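Local coordinates for protein xyloglucan-specific endo-beta-1,4-glucanase BoGH9A (Bacteroides ovatus, PDB 6DHT) that cleaves internal beta-1,4-glucosidic linkages in the backbone of xyloglucan, releasing xyloglucan oligosaccharides, at residues 230-244 and 256-268. Sequence-based numbering, arbitrary orientation.
Sequences DPEDGGVYHKLTTPF and QQRYVVQKSVTAA
Thr241 and Tyr259 form a hydrogen-bonded pair that joins strands 239-241 and 259-260 as antiparallel neighbours inside a small mixed sheet of the glycosyl hydrolase family 9 domain: Thr241 N gives to Tyr259 O at 2.8 Å, and Tyr259 N returns a bond to Thr241 O. Beyond the strand ends, Gln256 uses both ends of its amide on Phe244; OE1 takes Phe244 N in its own carbonyl plane at 3.1 Å, while NE2 and Thr242 OG1 reach Phe244 O from opposite faces. In the other direction Val260 CG2 sits over the centre of the Tyr237 ring, 13° off the normal, a CH-pi contact. Lys263 runs alongside that ring, CG 3.9 Å from Tyr237 CD1, and its extended chain lets NZ bridge two carboxylates, meeting Asp230 OD2 on the anti side and Asp233 OD2 on the syn side, each at 2.8 Å and somewhat out of plane. An alanine here would probably leave both aspartates without the ammonium they share and Tyr237 without the methylenes beside CD1 and CE1. Asx turns position those acids: Asp230 OD1 accepts from Glu232 N at 2.9 Å, Asp233 OD1 from Gly235 N. Further out, N-cap Ser264 starts helix 265-281; its OG accepts from Ala267 N and is hydrogen-bonded at 2.8 Å to His238 ND1, in the ring plane.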
loop_
_atom_site.group_PDB
_atom_site.type_symbol
_atom_site.label_atom_id
_atom_site.label_comp_id
_atom_site.label_asym_id
_atom_site.label_seq_id
_atom_site.Cartn_x
_atom_site.Cartn_y
_atom_site.Cartn_z
ATOM N N ASP A 230 11.768 4.857 -23.470
ATOM C CA ASP A 230 12.176 5.203 -24.838
ATOM C C ASP A 230 13.355 4.299 -25.192
ATOM O O ASP A 230 14.362 4.320 -24.490
ATOM C CB ASP A 230 12.571 6.676 -24.871
ATOM C CG ASP A 230 12.997 7.154 -26.262
ATOM O OD1 ASP A 230 13.421 6.326 -27.094
ATOM O OD2 ASP A 230 12.906 8.380 -26.501
ATOM N N PRO A 231 13.233 3.488 -26.264
ATOM C CA PRO A 231 14.279 2.510 -26.583
ATOM C C PRO A 231 15.598 3.138 -27.008
ATOM O O PRO A 231 16.587 2.420 -27.092
ATOM C CB PRO A 231 13.681 1.718 -27.746
ATOM C CG PRO A 231 12.703 2.647 -28.367
ATOM C CD PRO A 231 12.140 3.457 -27.253
ATOM N N GLU A 232 15.614 4.446 -27.244
ATOM C CA GLU A 232 16.858 5.126 -27.578
ATOM C C GLU A 232 17.563 5.609 -26.321
ATOM O O GLU A 232 18.500 4.957 -25.853
ATOM C CB GLU A 232 16.603 6.282 -28.547
ATOM C CG GLU A 232 16.053 5.836 -29.897
ATOM C CD GLU A 232 16.930 4.793 -30.578
ATOM O OE1 GLU A 232 18.148 5.038 -30.719
ATOM O OE2 GLU A 232 16.403 3.724 -30.962
ATOM N N ASP A 233 17.109 6.719 -25.750
ATOM C CA ASP A 233 17.856 7.353 -24.666
ATOM C C ASP A 233 17.657 6.726 -23.277
ATOM O O ASP A 233 18.334 7.116 -22.329
ATOM C CB ASP A 233 17.551 8.847 -24.603
ATOM C CG ASP A 233 16.141 9.145 -24.144
ATOM O OD1 ASP A 233 15.339 8.199 -23.969
ATOM O OD2 ASP A 233 15.836 10.342 -23.963
ATOM N N GLY A 234 16.735 5.773 -23.159
ATOM C CA GLY A 234 16.527 5.073 -21.890
ATOM C C GLY A 234 15.611 5.787 -20.904
ATOM O O GLY A 234 15.328 5.254 -19.830
ATOM N N GLY A 235 15.150 6.987 -21.243
ATOM C CA GLY A 235 14.272 7.737 -20.365
ATOM C C GLY A 235 12.884 7.123 -20.311
ATOM O O GLY A 235 12.530 6.279 -21.138
ATOM N N VAL A 236 12.135 7.504 -19.291
ATOM C CA VAL A 236 10.838 6.883 -18.987
ATOM C C VAL A 236 9.775 7.970 -18.867
ATOM O O VAL A 236 9.936 8.918 -18.107
ATOM C CB VAL A 236 10.924 6.035 -17.696
ATOM C CG1 VAL A 236 9.577 5.376 -17.361
ATOM C CG2 VAL A 236 11.982 4.984 -17.837
ATOM N N TYR A 237 8.697 7.829 -19.643
ATOM C CA TYR A 237 7.595 8.787 -19.642
ATOM C C TYR A 237 6.937 8.749 -18.275
ATOM O O TYR A 237 6.790 7.673 -17.694
ATOM C CB TYR A 237 6.587 8.428 -20.749
ATOM C CG TYR A 237 7.235 8.279 -22.116
ATOM C CD1 TYR A 237 7.822 9.368 -22.746
ATOM C CD2 TYR A 237 7.234 7.073 -22.770
ATOM C CE1 TYR A 237 8.412 9.234 -23.988
ATOM C CE2 TYR A 237 7.824 6.925 -24.003
ATOM C CZ TYR A 237 8.412 8.009 -24.602
ATOM O OH TYR A 237 8.991 7.829 -25.833
ATOM N N HIS A 238 6.564 9.910 -17.751
ATOM C CA HIS A 238 6.048 10.023 -16.382
ATOM C C HIS A 238 4.758 9.237 -16.191
ATOM O O HIS A 238 4.588 8.549 -15.176
ATOM C CB HIS A 238 5.849 11.495 -16.038
ATOM C CG HIS A 238 5.625 11.787 -14.585
ATOM N ND1 HIS A 238 6.613 11.676 -13.624
ATOM C CD2 HIS A 238 4.529 12.232 -13.935
ATOM C CE1 HIS A 238 6.134 12.041 -12.454
ATOM N NE2 HIS A 238 4.866 12.378 -12.609
ATOM N N LYS A 239 3.827 9.352 -17.134
ATOM C CA LYS A 239 2.542 8.672 -17.016
ATOM C C LYS A 239 1.897 8.484 -18.391
ATOM O O LYS A 239 2.330 9.091 -19.395
ATOM C CB LYS A 239 1.616 9.443 -16.087
ATOM C CG LYS A 239 1.358 10.888 -16.551
ATOM C CD LYS A 239 0.379 11.596 -15.633
ATOM C CE LYS A 239 0.273 13.088 -15.954
ATOM N NZ LYS A 239 -0.745 13.784 -15.140
ATOM N N LEU A 240 0.884 7.623 -18.429
ATOM C CA LEU A 240 0.044 7.405 -19.591
ATOM C C LEU A 240 -1.334 7.871 -19.176
ATOM O O LEU A 240 -1.897 7.385 -18.196
ATOM C CB LEU A 240 0.073 5.942 -20.007
ATOM C CG LEU A 240 -0.604 5.559 -21.331
ATOM C CD1 LEU A 240 -0.139 4.198 -21.786
ATOM C CD2 LEU A 240 -2.114 5.548 -21.177
ATOM N N THR A 241 -1.873 8.864 -19.888
ATOM C CA THR A 241 -3.024 9.596 -19.387
ATOM C C THR A 241 -3.888 10.172 -20.508
ATOM O O THR A 241 -3.440 10.342 -21.647
ATOM C CB THR A 241 -2.546 10.761 -18.465
ATOM O OG1 THR A 241 -3.644 11.422 -17.846
ATOM C CG2 THR A 241 -1.671 11.765 -19.249
ATOM N N THR A 242 -5.134 10.448 -20.161
ATOM C CA THR A 242 -5.988 11.303 -20.984
ATOM C C THR A 242 -5.687 12.728 -20.568
ATOM O O THR A 242 -5.087 12.974 -19.533
ATOM C CB THR A 242 -7.450 10.973 -20.724
ATOM O OG1 THR A 242 -7.688 10.944 -19.320
ATOM C CG2 THR A 242 -7.819 9.641 -21.319
ATOM N N PRO A 243 -6.109 13.718 -21.375
ATOM C CA PRO A 243 -5.847 15.092 -20.932
ATOM C C PRO A 243 -6.624 15.499 -19.682
ATOM O O PRO A 243 -6.110 16.234 -18.827
ATOM C CB PRO A 243 -6.307 15.927 -22.140
ATOM C CG PRO A 243 -6.086 15.022 -23.290
ATOM C CD PRO A 243 -6.477 13.652 -22.795
ATOM N N PHE A 244 -7.877 15.056 -19.587
ATOM C CA PHE A 244 -8.714 15.299 -18.423
ATOM C C PHE A 244 -9.132 13.976 -17.777
ATOM O O PHE A 244 -9.244 12.956 -18.442
ATOM C CB PHE A 244 -10.015 16.040 -18.808
ATOM C CG PHE A 244 -9.816 17.456 -19.277
ATOM C CD1 PHE A 244 -9.624 18.482 -18.364
ATOM C CD2 PHE A 244 -9.854 17.759 -20.627
ATOM C CE1 PHE A 244 -9.441 19.789 -18.793
ATOM C CE2 PHE A 244 -9.681 19.067 -21.065
ATOM C CZ PHE A 244 -9.473 20.078 -20.142
ATOM N N GLN A 256 -11.748 9.575 -24.491
ATOM C CA GLN A 256 -10.618 10.494 -24.627
ATOM C C GLN A 256 -9.368 9.821 -25.181
ATOM O O GLN A 256 -9.132 8.630 -24.968
ATOM C CB GLN A 256 -10.274 11.153 -23.299
ATOM C CG GLN A 256 -11.184 12.255 -22.867
ATOM C CD GLN A 256 -10.637 12.986 -21.656
ATOM O OE1 GLN A 256 -9.670 13.746 -21.755
ATOM N NE2 GLN A 256 -11.213 12.709 -20.493
ATOM N N GLN A 257 -8.556 10.597 -25.886
ATOM C CA GLN A 257 -7.309 10.092 -26.438
ATOM C C GLN A 257 -6.296 9.876 -25.306
ATOM O O GLN A 257 -6.249 10.664 -24.357
ATOM C CB GLN A 257 -6.761 11.078 -27.490
ATOM C CG GLN A 257 -5.381 10.758 -28.048
ATOM C CD GLN A 257 -5.336 9.445 -28.820
ATOM O OE1 GLN A 257 -4.620 8.511 -28.437
ATOM N NE2 GLN A 257 -6.088 9.371 -29.920
ATOM N N ARG A 258 -5.493 8.822 -25.442
ATOM C CA ARG A 258 -4.456 8.469 -24.460
ATOM C C ARG A 258 -3.077 8.926 -24.927
ATOM O O ARG A 258 -2.713 8.738 -26.095
ATOM C CB ARG A 258 -4.459 6.950 -24.218
ATOM C CG ARG A 258 -5.779 6.409 -23.675
ATOM C CD ARG A 258 -5.910 6.603 -22.180
ATOM N NE ARG A 258 -5.460 5.426 -21.436
ATOM C CZ ARG A 258 -5.706 5.239 -20.137
ATOM N NH1 ARG A 258 -6.339 6.145 -19.414
ATOM N NH2 ARG A 258 -5.274 4.132 -19.551
ATOM N N TYR A 259 -2.321 9.524 -24.008
ATOM C CA TYR A 259 -0.989 10.060 -24.290
ATOM C C TYR A 259 0.048 9.540 -23.310
ATOM O O TYR A 259 -0.296 9.246 -22.171
ATOM C CB TYR A 259 -0.965 11.583 -24.156
ATOM C CG TYR A 259 -1.836 12.341 -25.133
ATOM C CD1 TYR A 259 -3.165 12.576 -24.856
ATOM C CD2 TYR A 259 -1.307 12.844 -26.309
ATOM C CE1 TYR A 259 -3.969 13.274 -25.736
ATOM C CE2 TYR A 259 -2.104 13.555 -27.201
ATOM C CZ TYR A 259 -3.433 13.758 -26.906
ATOM O OH TYR A 259 -4.245 14.458 -27.774
ATOM N N VAL A 260 1.296 9.442 -23.747
ATOM C CA VAL A 260 2.431 9.400 -22.819
ATOM C C VAL A 260 3.053 10.788 -22.805
ATOM O O VAL A 260 3.152 11.458 -23.846
ATOM C CB VAL A 260 3.486 8.296 -23.130
ATOM C CG1 VAL A 260 2.864 6.899 -23.027
ATOM C CG2 VAL A 260 4.123 8.503 -24.487
ATOM N N VAL A 261 3.412 11.249 -21.621
ATOM C CA VAL A 261 3.934 12.588 -21.439
ATOM C C VAL A 261 5.403 12.605 -21.001
ATOM O O VAL A 261 6.056 11.550 -20.882
ATOM C CB VAL A 261 3.060 13.358 -20.463
ATOM C CG1 VAL A 261 1.628 13.414 -20.983
ATOM C CG2 VAL A 261 3.087 12.693 -19.086
ATOM N N GLN A 262 5.886 13.830 -20.784
ATOM C CA GLN A 262 7.267 14.162 -20.443
ATOM C C GLN A 262 7.997 13.123 -19.591
ATOM O O GLN A 262 7.498 12.707 -18.547
ATOM C CB GLN A 262 7.278 15.490 -19.684
ATOM C CG GLN A 262 8.660 16.057 -19.379
ATOM C CD GLN A 262 8.703 16.858 -18.077
ATOM O OE1 GLN A 262 8.043 17.891 -17.942
ATOM N NE2 GLN A 262 9.475 16.367 -17.099
ATOM N N LYS A 263 9.186 12.744 -20.030
ATOM C CA LYS A 263 10.092 11.934 -19.218
ATOM C C LYS A 263 10.468 12.677 -17.940
ATOM O O LYS A 263 10.676 13.885 -17.960
ATOM C CB LYS A 263 11.353 11.622 -20.025
ATOM C CG LYS A 263 11.129 10.744 -21.232
ATOM C CD LYS A 263 12.363 10.777 -22.137
ATOM C CE LYS A 263 12.207 9.871 -23.335
ATOM N NZ LYS A 263 13.065 10.328 -24.480
ATOM N N SER A 264 10.557 11.966 -16.811
ATOM C CA SER A 264 10.949 12.605 -15.552
ATOM C C SER A 264 12.041 11.791 -14.866
ATOM O O SER A 264 12.168 10.594 -15.097
ATOM C CB SER A 264 9.760 12.757 -14.618
ATOM O OG SER A 264 9.323 11.483 -14.168
ATOM N N VAL A 265 12.822 12.464 -14.030
ATOM C CA VAL A 265 13.932 11.821 -13.345
ATOM C C VAL A 265 13.395 10.818 -12.327
ATOM O O VAL A 265 13.956 9.732 -12.176
ATOM C CB VAL A 265 14.854 12.868 -12.673
ATOM C CG1 VAL A 265 14.133 13.653 -11.598
ATOM C CG2 VAL A 265 16.100 12.222 -12.149
ATOM N N THR A 266 12.282 11.162 -11.687
ATOM C CA THR A 266 11.687 10.275 -10.684
ATOM C C THR A 266 11.064 9.036 -11.344
ATOM O O THR A 266 11.199 7.923 -10.847
ATOM C CB THR A 266 10.665 11.022 -9.849
ATOM O OG1 THR A 266 9.815 11.776 -10.722
ATOM C CG2 THR A 266 11.361 11.958 -8.892
ATOM N N ALA A 267 10.404 9.205 -12.479
ATOM C CA ALA A 267 9.933 8.040 -13.224
ATOM C C ALA A 267 11.072 7.109 -13.603
ATOM O O ALA A 267 10.982 5.882 -13.457
ATOM C CB ALA A 267 9.153 8.466 -14.463
ATOM N N ALA A 268 12.147 7.690 -14.127
ATOM C CA ALA A 268 13.284 6.908 -14.533
ATOM C C ALA A 268 13.883 6.142 -13.356
ATOM O O ALA A 268 14.222 4.979 -13.491
ATOM C CB ALA A 268 14.334 7.798 -15.171
HETATM O O HOH W 1 12.995 9.659 -17.669
#